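Local atomic coordinates of allergen Bos d 2 (Bos taurus, PDB entry 4WFV), a protein that probably carries pheromones or other small odorant molecules as a secreted member of the lipocalin family, and is a dander allergen of cattle. Residues S10-E15 with I42-D47; N37-I42 with E115-G120; I53-K58 with L66-K71; G75-L80 with T87-H92. One frame throughout, in Å; residues are numbered along the deposited sequence.

Contact 1. Residues S10-E15 with I42-D47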
# COMPACT_ATOMS: atom_id res chain seq x y z
N SER A 10 -12.04 -9.93 6.38
CA SER A 10 -13.18 -9.65 5.50
C SER A 10 -13.24 -8.18 5.11
O SER A 10 -13.93 -7.82 4.15
CB SER A 10 -14.51 -10.09 6.14
OG SER A 10 -14.95 -9.16 7.11
N LYS A 11 -12.51 -7.34 5.83
CA LYS A 11 -12.47 -5.91 5.51
C LYS A 11 -11.41 -5.57 4.46
O LYS A 11 -11.33 -4.43 4.01
CB LYS A 11 -12.26 -5.08 6.78
CG LYS A 11 -13.33 -5.34 7.84
CD LYS A 11 -13.16 -4.47 9.06
CE LYS A 11 -14.20 -4.81 10.12
NZ LYS A 11 -15.54 -4.98 9.51
N ILE A 12 -10.61 -6.56 4.07
CA ILE A 12 -9.54 -6.31 3.10
C ILE A 12 -10.04 -6.12 1.65
O ILE A 12 -9.61 -5.18 0.98
CB ILE A 12 -8.45 -7.40 3.16
CG1 ILE A 12 -7.72 -7.34 4.52
CG2 ILE A 12 -7.47 -7.25 1.98
CD1 ILE A 12 -6.85 -8.55 4.81
N PRO A 13 -10.93 -7.00 1.16
CA PRO A 13 -11.39 -6.84 -0.22
C PRO A 13 -12.16 -5.55 -0.39
O PRO A 13 -12.79 -5.06 0.55
CB PRO A 13 -12.34 -8.03 -0.41
CG PRO A 13 -11.92 -9.02 0.60
CD PRO A 13 -11.46 -8.22 1.79
N GLY A 14 -12.11 -4.99 -1.60
CA GLY A 14 -12.92 -3.83 -1.91
C GLY A 14 -12.25 -2.84 -2.84
O GLY A 14 -11.11 -3.06 -3.28
N GLU A 15 -12.96 -1.75 -3.11
CA GLU A 15 -12.50 -0.68 -4.01
C GLU A 15 -11.77 0.46 -3.29
O GLU A 15 -12.34 1.51 -3.01
CB GLU A 15 -13.70 -0.08 -4.75
CG GLU A 15 -14.58 -1.10 -5.43
CD GLU A 15 -13.97 -1.64 -6.70
OE1 GLU A 15 -13.20 -0.90 -7.35
OE2 GLU A 15 -14.25 -2.80 -7.04
N ILE A 42 -8.74 -4.48 -4.37
CA ILE A 42 -8.10 -5.64 -3.77
C ILE A 42 -9.17 -6.71 -3.67
O ILE A 42 -10.30 -6.42 -3.26
CB ILE A 42 -7.54 -5.34 -2.37
CG1 ILE A 42 -6.52 -4.20 -2.42
CG2 ILE A 42 -6.91 -6.59 -1.76
CD1 ILE A 42 -6.01 -3.78 -1.03
N GLU A 43 -8.83 -7.93 -4.04
CA GLU A 43 -9.71 -9.06 -3.80
C GLU A 43 -8.94 -10.19 -3.11
O GLU A 43 -7.73 -10.34 -3.31
CB GLU A 43 -10.35 -9.54 -5.10
CG GLU A 43 -11.25 -8.51 -5.77
CD GLU A 43 -12.48 -8.16 -4.94
OE1 GLU A 43 -12.88 -8.97 -4.06
OE2 GLU A 43 -13.05 -7.07 -5.15
N CYS A 44 -9.64 -10.97 -2.30
CA CYS A 44 -9.03 -12.14 -1.67
C CYS A 44 -9.27 -13.36 -2.54
O CYS A 44 -10.32 -13.50 -3.17
CB CYS A 44 -9.61 -12.37 -0.27
SG CYS A 44 -8.92 -11.33 1.07
N ILE A 45 -8.27 -14.23 -2.59
CA ILE A 45 -8.37 -15.50 -3.30
C ILE A 45 -8.21 -16.62 -2.28
O ILE A 45 -7.35 -16.56 -1.42
CB ILE A 45 -7.29 -15.62 -4.38
CG1 ILE A 45 -7.46 -14.50 -5.41
CG2 ILE A 45 -7.33 -16.99 -5.05
CD1 ILE A 45 -6.30 -14.38 -6.38
N ASN A 46 -9.06 -17.64 -2.37
CA ASN A 46 -9.00 -18.76 -1.42
C ASN A 46 -8.95 -18.27 0.03
O ASN A 46 -8.05 -18.63 0.79
CB ASN A 46 -7.80 -19.66 -1.72
CG ASN A 46 -7.90 -20.32 -3.08
OD1 ASN A 46 -8.99 -20.71 -3.51
ND2 ASN A 46 -6.77 -20.44 -3.77
N ASP A 47 -9.93 -17.45 0.39
CA ASP A 47 -10.06 -16.93 1.75
C ASP A 47 -8.79 -16.22 2.21
O ASP A 47 -8.32 -16.40 3.33
CB ASP A 47 -10.44 -18.05 2.73
CG ASP A 47 -11.88 -18.51 2.56
OD1 ASP A 47 -12.61 -17.90 1.74
OD2 ASP A 47 -12.28 -19.48 3.24

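Contact 2. Residues N37-I42 with E115-G120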
# COMPACT_ATOMS: atom_id res chain seq x y z
N ASN A 37 2.04 3.61 -6.30
CA ASN A 37 1.07 2.78 -7.00
C ASN A 37 -0.34 3.21 -6.61
O ASN A 37 -0.68 3.26 -5.43
CB ASN A 37 1.30 1.31 -6.67
CG ASN A 37 2.76 0.90 -6.84
OD1 ASN A 37 3.34 0.24 -5.97
ND2 ASN A 37 3.36 1.31 -7.95
N TYR A 38 -1.15 3.53 -7.62
CA TYR A 38 -2.48 4.07 -7.38
C TYR A 38 -3.51 2.95 -7.34
O TYR A 38 -4.06 2.53 -8.37
CB TYR A 38 -2.82 5.13 -8.43
CG TYR A 38 -1.84 6.29 -8.45
CD1 TYR A 38 -1.92 7.30 -7.49
CD2 TYR A 38 -0.85 6.38 -9.41
CE1 TYR A 38 -1.02 8.38 -7.51
CE2 TYR A 38 0.05 7.45 -9.44
CZ TYR A 38 -0.04 8.44 -8.48
OH TYR A 38 0.83 9.50 -8.49
N TYR A 39 -3.80 2.49 -6.12
CA TYR A 39 -4.72 1.38 -5.89
C TYR A 39 -6.08 1.64 -6.48
O TYR A 39 -6.57 2.77 -6.48
CB TYR A 39 -4.90 1.17 -4.38
CG TYR A 39 -3.82 0.33 -3.73
CD1 TYR A 39 -2.55 0.84 -3.51
CD2 TYR A 39 -4.09 -0.97 -3.33
CE1 TYR A 39 -1.56 0.08 -2.91
CE2 TYR A 39 -3.11 -1.75 -2.72
CZ TYR A 39 -1.85 -1.22 -2.51
OH TYR A 39 -0.88 -2.02 -1.91
N ARG A 40 -6.70 0.56 -6.97
CA ARG A 40 -8.10 0.61 -7.39
C ARG A 40 -8.92 -0.49 -6.73
O ARG A 40 -10.07 -0.27 -6.35
CB ARG A 40 -8.22 0.54 -8.92
CG ARG A 40 -7.67 1.78 -9.63
CD ARG A 40 -8.56 2.99 -9.39
NE ARG A 40 -8.14 4.17 -10.13
CZ ARG A 40 -7.28 5.08 -9.69
NH1 ARG A 40 -6.71 4.96 -8.49
NH2 ARG A 40 -7.01 6.14 -10.45
N ARG A 41 -8.34 -1.68 -6.57
CA ARG A 41 -9.13 -2.79 -6.05
C ARG A 41 -8.26 -3.88 -5.46
O ARG A 41 -7.18 -4.16 -5.98
CB ARG A 41 -9.99 -3.38 -7.17
CG ARG A 41 -10.99 -4.43 -6.71
CD ARG A 41 -11.86 -4.88 -7.87
NE ARG A 41 -12.86 -5.87 -7.46
CZ ARG A 41 -13.69 -6.48 -8.30
NH1 ARG A 41 -13.64 -6.21 -9.60
NH2 ARG A 41 -14.57 -7.37 -7.85
N ILE A 42 -8.74 -4.48 -4.37
CA ILE A 42 -8.10 -5.64 -3.77
C ILE A 42 -9.17 -6.71 -3.67
O ILE A 42 -10.30 -6.42 -3.26
CB ILE A 42 -7.54 -5.34 -2.37
CG1 ILE A 42 -6.52 -4.20 -2.42
CG2 ILE A 42 -6.91 -6.59 -1.76
CD1 ILE A 42 -6.01 -3.78 -1.03
N GLU A 115 1.53 2.17 3.08
CA GLU A 115 0.51 2.78 2.24
C GLU A 115 -0.76 2.94 3.06
O GLU A 115 -1.16 2.02 3.81
CB GLU A 115 0.22 1.89 1.02
CG GLU A 115 1.45 1.73 0.14
CD GLU A 115 1.33 0.60 -0.86
OE1 GLU A 115 0.85 -0.48 -0.48
OE2 GLU A 115 1.71 0.81 -2.02
N GLY A 116 -1.38 4.10 2.95
CA GLY A 116 -2.62 4.39 3.66
C GLY A 116 -3.75 4.51 2.65
O GLY A 116 -3.77 5.44 1.85
N LEU A 117 -4.68 3.56 2.70
CA LEU A 117 -5.77 3.47 1.74
C LEU A 117 -7.07 3.85 2.43
O LEU A 117 -7.22 3.65 3.64
CB LEU A 117 -5.88 2.04 1.21
CG LEU A 117 -4.64 1.26 0.79
CD1 LEU A 117 -5.05 -0.09 0.19
CD2 LEU A 117 -3.85 2.03 -0.23
N ALA A 118 -8.01 4.40 1.67
CA ALA A 118 -9.32 4.76 2.20
C ALA A 118 -10.44 4.41 1.24
O ALA A 118 -10.23 4.30 0.03
CB ALA A 118 -9.38 6.24 2.50
N LYS A 119 -11.64 4.28 1.78
CA LYS A 119 -12.85 4.18 0.96
C LYS A 119 -13.26 5.54 0.39
O LYS A 119 -13.97 5.61 -0.61
CB LYS A 119 -14.00 3.62 1.79
CG LYS A 119 -13.78 2.23 2.27
CD LYS A 119 -13.52 1.32 1.09
CE LYS A 119 -13.70 -0.11 1.51
NZ LYS A 119 -13.46 -1.06 0.40
N GLY A 120 -12.83 6.61 1.05
CA GLY A 120 -13.09 7.95 0.57
C GLY A 120 -11.88 8.53 -0.14
O GLY A 120 -11.18 7.84 -0.87
O HOH W 1 2.24 3.36 -3.42

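Contact 3. Residues I53-K58 with L66-K71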
# COMPACT_ATOMS: atom_id res chain seq x y z
N ILE A 53 -4.29 -7.59 -6.48
CA ILE A 53 -4.27 -6.15 -6.31
C ILE A 53 -4.19 -5.48 -7.68
O ILE A 53 -3.27 -5.73 -8.46
CB ILE A 53 -3.07 -5.71 -5.45
CG1 ILE A 53 -3.08 -6.45 -4.11
CG2 ILE A 53 -3.10 -4.20 -5.22
CD1 ILE A 53 -1.83 -6.22 -3.28
N THR A 54 -5.17 -4.62 -7.95
CA THR A 54 -5.24 -3.90 -9.21
C THR A 54 -4.98 -2.42 -8.95
O THR A 54 -5.57 -1.81 -8.04
CB THR A 54 -6.61 -4.12 -9.88
OG1 THR A 54 -6.74 -5.51 -10.21
CG2 THR A 54 -6.73 -3.28 -11.14
N PHE A 55 -4.06 -1.84 -9.72
CA PHE A 55 -3.59 -0.48 -9.47
C PHE A 55 -3.02 0.11 -10.74
O PHE A 55 -2.71 -0.61 -11.69
CB PHE A 55 -2.50 -0.49 -8.38
CG PHE A 55 -1.28 -1.29 -8.76
CD1 PHE A 55 -1.24 -2.66 -8.57
CD2 PHE A 55 -0.17 -0.65 -9.30
CE1 PHE A 55 -0.11 -3.39 -8.93
CE2 PHE A 55 0.95 -1.38 -9.65
CZ PHE A 55 0.98 -2.74 -9.46
N TYR A 56 -2.88 1.43 -10.75
CA TYR A 56 -2.16 2.13 -11.82
C TYR A 56 -0.73 2.45 -11.44
O TYR A 56 -0.43 2.78 -10.29
CB TYR A 56 -2.86 3.43 -12.22
CG TYR A 56 -4.10 3.25 -13.05
CD1 TYR A 56 -4.01 3.02 -14.42
CD2 TYR A 56 -5.37 3.31 -12.47
CE1 TYR A 56 -5.14 2.87 -15.18
CE2 TYR A 56 -6.50 3.15 -13.22
CZ TYR A 56 -6.38 2.93 -14.58
OH TYR A 56 -7.52 2.76 -15.32
N LEU A 57 0.15 2.34 -12.43
CA LEU A 57 1.52 2.82 -12.34
C LEU A 57 1.64 3.83 -13.47
O LEU A 57 1.18 3.57 -14.58
CB LEU A 57 2.49 1.66 -12.56
CG LEU A 57 3.99 1.93 -12.58
CD1 LEU A 57 4.50 2.26 -11.18
CD2 LEU A 57 4.71 0.70 -13.14
N LYS A 58 2.23 4.99 -13.20
CA LYS A 58 2.49 5.95 -14.27
C LYS A 58 3.86 5.76 -14.89
O LYS A 58 4.86 5.68 -14.18
CB LYS A 58 2.37 7.39 -13.78
CG LYS A 58 0.98 7.85 -13.44
CD LYS A 58 1.00 9.35 -13.27
CE LYS A 58 -0.13 9.84 -12.39
NZ LYS A 58 -0.03 11.31 -12.18
N LEU A 66 -2.40 -2.28 -13.90
CA LEU A 66 -1.73 -3.54 -13.61
C LEU A 66 -2.50 -4.32 -12.55
O LEU A 66 -3.20 -3.73 -11.72
CB LEU A 66 -0.30 -3.29 -13.12
CG LEU A 66 0.65 -2.57 -14.08
CD1 LEU A 66 1.98 -2.30 -13.39
CD2 LEU A 66 0.86 -3.39 -15.36
N THR A 67 -2.36 -5.64 -12.59
CA THR A 67 -2.85 -6.49 -11.53
C THR A 67 -1.73 -7.42 -11.09
O THR A 67 -1.12 -8.10 -11.92
CB THR A 67 -4.06 -7.32 -11.98
OG1 THR A 67 -5.16 -6.44 -12.29
CG2 THR A 67 -4.49 -8.29 -10.87
N GLU A 68 -1.45 -7.42 -9.80
CA GLU A 68 -0.43 -8.30 -9.22
C GLU A 68 -1.05 -9.24 -8.19
O GLU A 68 -1.97 -8.87 -7.48
CB GLU A 68 0.69 -7.48 -8.56
CG GLU A 68 1.47 -6.58 -9.51
CD GLU A 68 2.51 -7.35 -10.31
OE1 GLU A 68 2.79 -8.51 -9.94
OE2 GLU A 68 3.03 -6.79 -11.30
N VAL A 69 -0.54 -10.46 -8.11
CA VAL A 69 -1.02 -11.40 -7.12
C VAL A 69 0.04 -11.62 -6.06
O VAL A 69 1.20 -11.89 -6.37
CB VAL A 69 -1.41 -12.75 -7.76
CG1 VAL A 69 -1.87 -13.74 -6.70
CG2 VAL A 69 -2.51 -12.54 -8.79
N ALA A 70 -0.36 -11.47 -4.80
CA ALA A 70 0.54 -11.69 -3.67
C ALA A 70 0.14 -12.96 -2.93
O ALA A 70 -1.04 -13.20 -2.70
CB ALA A 70 0.48 -10.50 -2.73
N LYS A 71 1.13 -13.77 -2.56
CA LYS A 71 0.88 -15.04 -1.88
C LYS A 71 1.16 -14.96 -0.39
O LYS A 71 2.19 -14.43 0.01
CB LYS A 71 1.76 -16.13 -2.50
CG LYS A 71 1.67 -17.48 -1.81
CD LYS A 71 0.30 -18.11 -1.97
CE LYS A 71 0.23 -19.44 -1.24
NZ LYS A 71 -1.12 -20.07 -1.33

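Contact 4. Residues G75-L80 with T87-H92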
# COMPACT_ATOMS: atom_id res chain seq x y z
N GLY A 75 0.41 -15.46 8.50
CA GLY A 75 -0.51 -14.44 8.98
C GLY A 75 -1.02 -13.60 7.83
O GLY A 75 -1.50 -14.12 6.83
N TYR A 76 -0.89 -12.28 7.97
CA TYR A 76 -1.28 -11.39 6.88
C TYR A 76 -0.06 -10.73 6.23
O TYR A 76 -0.11 -9.58 5.79
CB TYR A 76 -2.29 -10.36 7.38
CG TYR A 76 -3.51 -11.02 7.99
CD1 TYR A 76 -4.45 -11.66 7.18
CD2 TYR A 76 -3.70 -11.04 9.36
CE1 TYR A 76 -5.56 -12.29 7.74
CE2 TYR A 76 -4.81 -11.65 9.92
CZ TYR A 76 -5.73 -12.27 9.11
OH TYR A 76 -6.83 -12.88 9.68
N VAL A 77 1.02 -11.50 6.18
CA VAL A 77 2.21 -11.13 5.43
C VAL A 77 2.21 -11.89 4.12
O VAL A 77 2.13 -13.13 4.12
CB VAL A 77 3.50 -11.45 6.19
CG1 VAL A 77 4.71 -11.06 5.34
CG2 VAL A 77 3.53 -10.69 7.52
N TYR A 78 2.28 -11.14 3.02
CA TYR A 78 2.24 -11.69 1.67
C TYR A 78 3.53 -11.38 0.93
O TYR A 78 4.25 -10.46 1.30
CB TYR A 78 1.05 -11.09 0.90
CG TYR A 78 -0.27 -11.44 1.53
CD1 TYR A 78 -0.74 -10.74 2.64
CD2 TYR A 78 -1.04 -12.47 1.03
CE1 TYR A 78 -1.96 -11.06 3.23
CE2 TYR A 78 -2.25 -12.80 1.61
CZ TYR A 78 -2.70 -12.09 2.71
OH TYR A 78 -3.91 -12.43 3.29
N VAL A 79 3.83 -12.17 -0.10
CA VAL A 79 5.00 -11.92 -0.94
C VAL A 79 4.58 -11.66 -2.37
O VAL A 79 3.67 -12.32 -2.90
CB VAL A 79 5.97 -13.11 -0.90
CG1 VAL A 79 7.10 -12.93 -1.90
CG2 VAL A 79 6.55 -13.26 0.49
N LEU A 80 5.23 -10.71 -3.02
CA LEU A 80 5.02 -10.52 -4.45
C LEU A 80 6.24 -9.89 -5.11
O LEU A 80 6.99 -9.13 -4.48
CB LEU A 80 3.78 -9.68 -4.74
CG LEU A 80 3.80 -8.22 -4.33
CD1 LEU A 80 2.82 -7.43 -5.19
CD2 LEU A 80 3.48 -8.05 -2.85
N THR A 87 7.70 -7.99 0.62
CA THR A 87 6.68 -8.49 1.53
C THR A 87 5.68 -7.37 1.72
O THR A 87 6.05 -6.19 1.74
CB THR A 87 7.23 -8.95 2.88
OG1 THR A 87 8.04 -7.92 3.46
CG2 THR A 87 8.06 -10.22 2.71
N LEU A 88 4.41 -7.74 1.81
CA LEU A 88 3.34 -6.79 2.05
C LEU A 88 2.47 -7.34 3.17
O LEU A 88 1.91 -8.43 3.05
CB LEU A 88 2.50 -6.60 0.78
CG LEU A 88 1.35 -5.58 0.84
CD1 LEU A 88 1.08 -5.01 -0.55
CD2 LEU A 88 0.08 -6.16 1.44
N GLU A 89 2.38 -6.57 4.24
CA GLU A 89 1.62 -6.97 5.42
C GLU A 89 0.47 -6.01 5.64
O GLU A 89 0.65 -4.80 5.63
CB GLU A 89 2.52 -6.95 6.66
CG GLU A 89 1.80 -7.45 7.90
CD GLU A 89 2.63 -7.34 9.16
OE1 GLU A 89 3.79 -6.89 9.09
OE2 GLU A 89 2.12 -7.70 10.24
N VAL A 90 -0.73 -6.55 5.84
CA VAL A 90 -1.85 -5.73 6.26
C VAL A 90 -1.72 -5.50 7.77
O VAL A 90 -1.82 -6.44 8.55
CB VAL A 90 -3.21 -6.40 5.94
CG1 VAL A 90 -4.37 -5.52 6.41
CG2 VAL A 90 -3.31 -6.69 4.45
N ILE A 91 -1.46 -4.26 8.18
CA ILE A 91 -1.19 -3.97 9.59
C ILE A 91 -2.34 -3.24 10.27
O ILE A 91 -2.37 -3.10 11.50
CB ILE A 91 0.15 -3.21 9.79
CG1 ILE A 91 0.15 -1.88 9.03
CG2 ILE A 91 1.31 -4.08 9.34
CD1 ILE A 91 1.29 -0.95 9.46
N HIS A 92 -3.32 -2.81 9.48
CA HIS A 92 -4.53 -2.20 10.04
C HIS A 92 -5.60 -2.24 8.99
O HIS A 92 -5.34 -1.97 7.83
CB HIS A 92 -4.27 -0.75 10.47
CG HIS A 92 -5.46 -0.08 11.07
ND1 HIS A 92 -6.37 0.63 10.32
CD2 HIS A 92 -5.88 -0.00 12.35
CE1 HIS A 92 -7.32 1.10 11.11
NE2 HIS A 92 -7.04 0.74 12.35

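Contact 1. Residues S10-E15 with I42-D47
Gly14 and Ile42 form a single antiparallel hydrogen-bonded pair, so the loop leading into strand 17-23 is fastened to strand 38-45 by two backbone bonds. Gly14 N donates to Ile42 O at 2.8 Å, and Ile42 N returns a bond to Gly14 O at 3.0 Å. Gly14 opens the Gly-X-Trp sequence by which lipocalins are recognised, here Gly14, Glu15 and Trp16, which lies at the closed end of the barrel. Its phi of 145° would press a CB against the carbonyl of Pro13, so glycine suits the place on conformational grounds alone. Just before it, Pro13 needs no N-H of its own and offers its CA instead, 3.3 Å from Ile42 O, as a CA-H...O contact beside the true hydrogen bond.

Apolar groups continue the contact on the side toward Ile12. With CG2 opposite its backbone N and CG1 beside that N (chi1 -65°), Ile12 brings CG2 to the CG2 branch of Ile42, 3.8 Å away, and the two buried side chains cross at a slant. Ile12 also rests on Val90, so this apolar side chain joins the loop to the barrel wall. Glu43 points away from the loop at its base, but its chain bends at chi2 (-65°) and brings OE1 near Pro13 CB, while OE2 is salt-bridged to Arg41. At the next ring carbon the partner is the sulfur of the Cys44-Cys48 disulfide: Cys44 SG lies 3.8 Å from Pro13 CG.

Contact 2. Residues N37-I42 with E115-G120
Inside the lipocalin calyx, Tyr39 and Ile42 of strand 38-45 meet Glu115 and Leu117 of strand 110-118. The two strands are not sheet neighbours: their axes pass 9.2 Å apart at 55°, and side chains and one water span the gap. Tyr39 points toward the other strand, and its OH donates to Glu115 OE1 at 2.7 Å, meeting that oxygen on the syn side but 32° out of the carboxylate plane. Glu115 OE1 is also bonded to Thr100, and OE2 accepts a hydrogen bond, 3.0 Å long, from a water that in turn accepts one from Asn37 N. This network meets the polar needs of a buried carboxylate and would be expected to fix its rotation. The Glu115 chain, extended beyond CG (chi2 165°), is long enough to carry the carboxylate to the ring edge, its plane standing almost upright to the ring.

Leu117 lies over one face of the ring. Its CD2 methyl makes a CH-pi contact, 3.9 Å from the Tyr39 centroid, while CD1, on the same side, goes on to Ile42 CD1 at 4.0 Å. Tyrosine suits the place by giving a flat face to leucine and a hydroxyl to glutamate. These are inward side chains meeting across the closed beta barrel of a lipocalin.

Contact 3. Residues I53-K58 with L66-K71
Leu66 and Phe55 form a hydrogen-bonded pair in the ladder of strands 50-59 and 62-74, an antiparallel hairpin in the wall of the lipocalin barrel. Leu66 N donates to Phe55 O at 2.8 Å and Leu66 O accepts from Phe55 N at 2.9 Å. The Leu66 side chain lies on the inward face with Ile53, Phe55 and Glu68. Leu66 CB sits over the face of the Phe55 ring, 4.2 Å from the centroid, in a CH-pi contact, and CD1 reaches on to Leu57 CD2 at 4.1 Å. Phe55 can lie across its neighbour because its CG stands between backbone N and carbonyl carbon (chi1 62°), folding the ring back over the partner strand. There it also makes an edge-to-face contact with Phe82.

Thr67 comes next, facing Thr54 on the outer face as a non-hydrogen-bonded pair. The Thr54 and Thr67 OG1 atoms meet at 2.8 Å in a hydrogen bond for which either may supply the proton. Threonine suits this outer face: its beta-branched form favours the strand, and its hydroxyl finds a partner across it. Thr67 CA adds a CA-H...O contact to Ile53 O.

Glu68 returns to the inner face and pairs with Ile53 by two more backbone bonds. Its first torsion (chi1 -63°) turns CG away from the carbonyl carbon and toward the aromatic ring, and the bend at chi2 only directs the carboxylate: Glu68 CG lies in the plane of the Phe55 ring, at its edge, 3.6 Å from CE1.

Contact 4. Residues G75-L80 with T87-H92
Leu88 O receives the shortest bond here, from Tyr78 N at 2.7 Å with an N-H...O angle of 158°. The same oxygen lies in the plane of the Tyr78 ring, at its edge, with CD1 3.5 Å away, so the ring partly flanks the backbone bond. Leu88 N to Tyr78 O completes this hydrogen-bonded pair of the antiparallel hairpin. Just before strand 77-81, Val90 N donates to Tyr76 O at 3.1 Å.

On the outer face Val77 lies against two partners. Its CG2 touches Glu89 CG at 3.7 Å, while its CG1 turns to Thr87 CB. Glu89 CG is swung opposite the backbone N (chi1 -176°) and the chain runs straight on, laying CG and CD along Val77 CG2, a use that suits glutamate on an outer face. Thr87 also gives its CG2 methyl to Val79 CG2, 4.1 Å away. On the face of Tyr78 and Leu88, Leu80 CD2 packs on Leu88 CB at 4.0 Å, apolar side chains suiting the inward side.

Tyr78 OH bonds to Cys48 O beyond the hairpin. Strand 62-74 adjoins 77-81 on one side, strand 97-105 adjoins 85-93 on the other, and Ile91 reaches helix 125-137.

How the contacts relate
Contacts 3 and 4 are neighbouring hairpins of the one antiparallel sheet, joined where Lys71 pairs with Val79; both have a regular backbone ladder and a largely apolar inner face, with Thr54 and Thr67 or Thr87 and Glu89 among the outer residues. Contact 2 is the wholly buried one. It lacks backbone bonds between its segments and depends on side chains and a water inside the barrel, where Tyr39 also touches Ile53 of contact 3 and Leu88 of contact 4. Contact 1, its centre about 14 Å from the centre of the chain, mixes a single bridge with packing by proline and disulfide sulfur. It shares Ile42 with contact 2, and its Ile12 meets Val90 of contact 4.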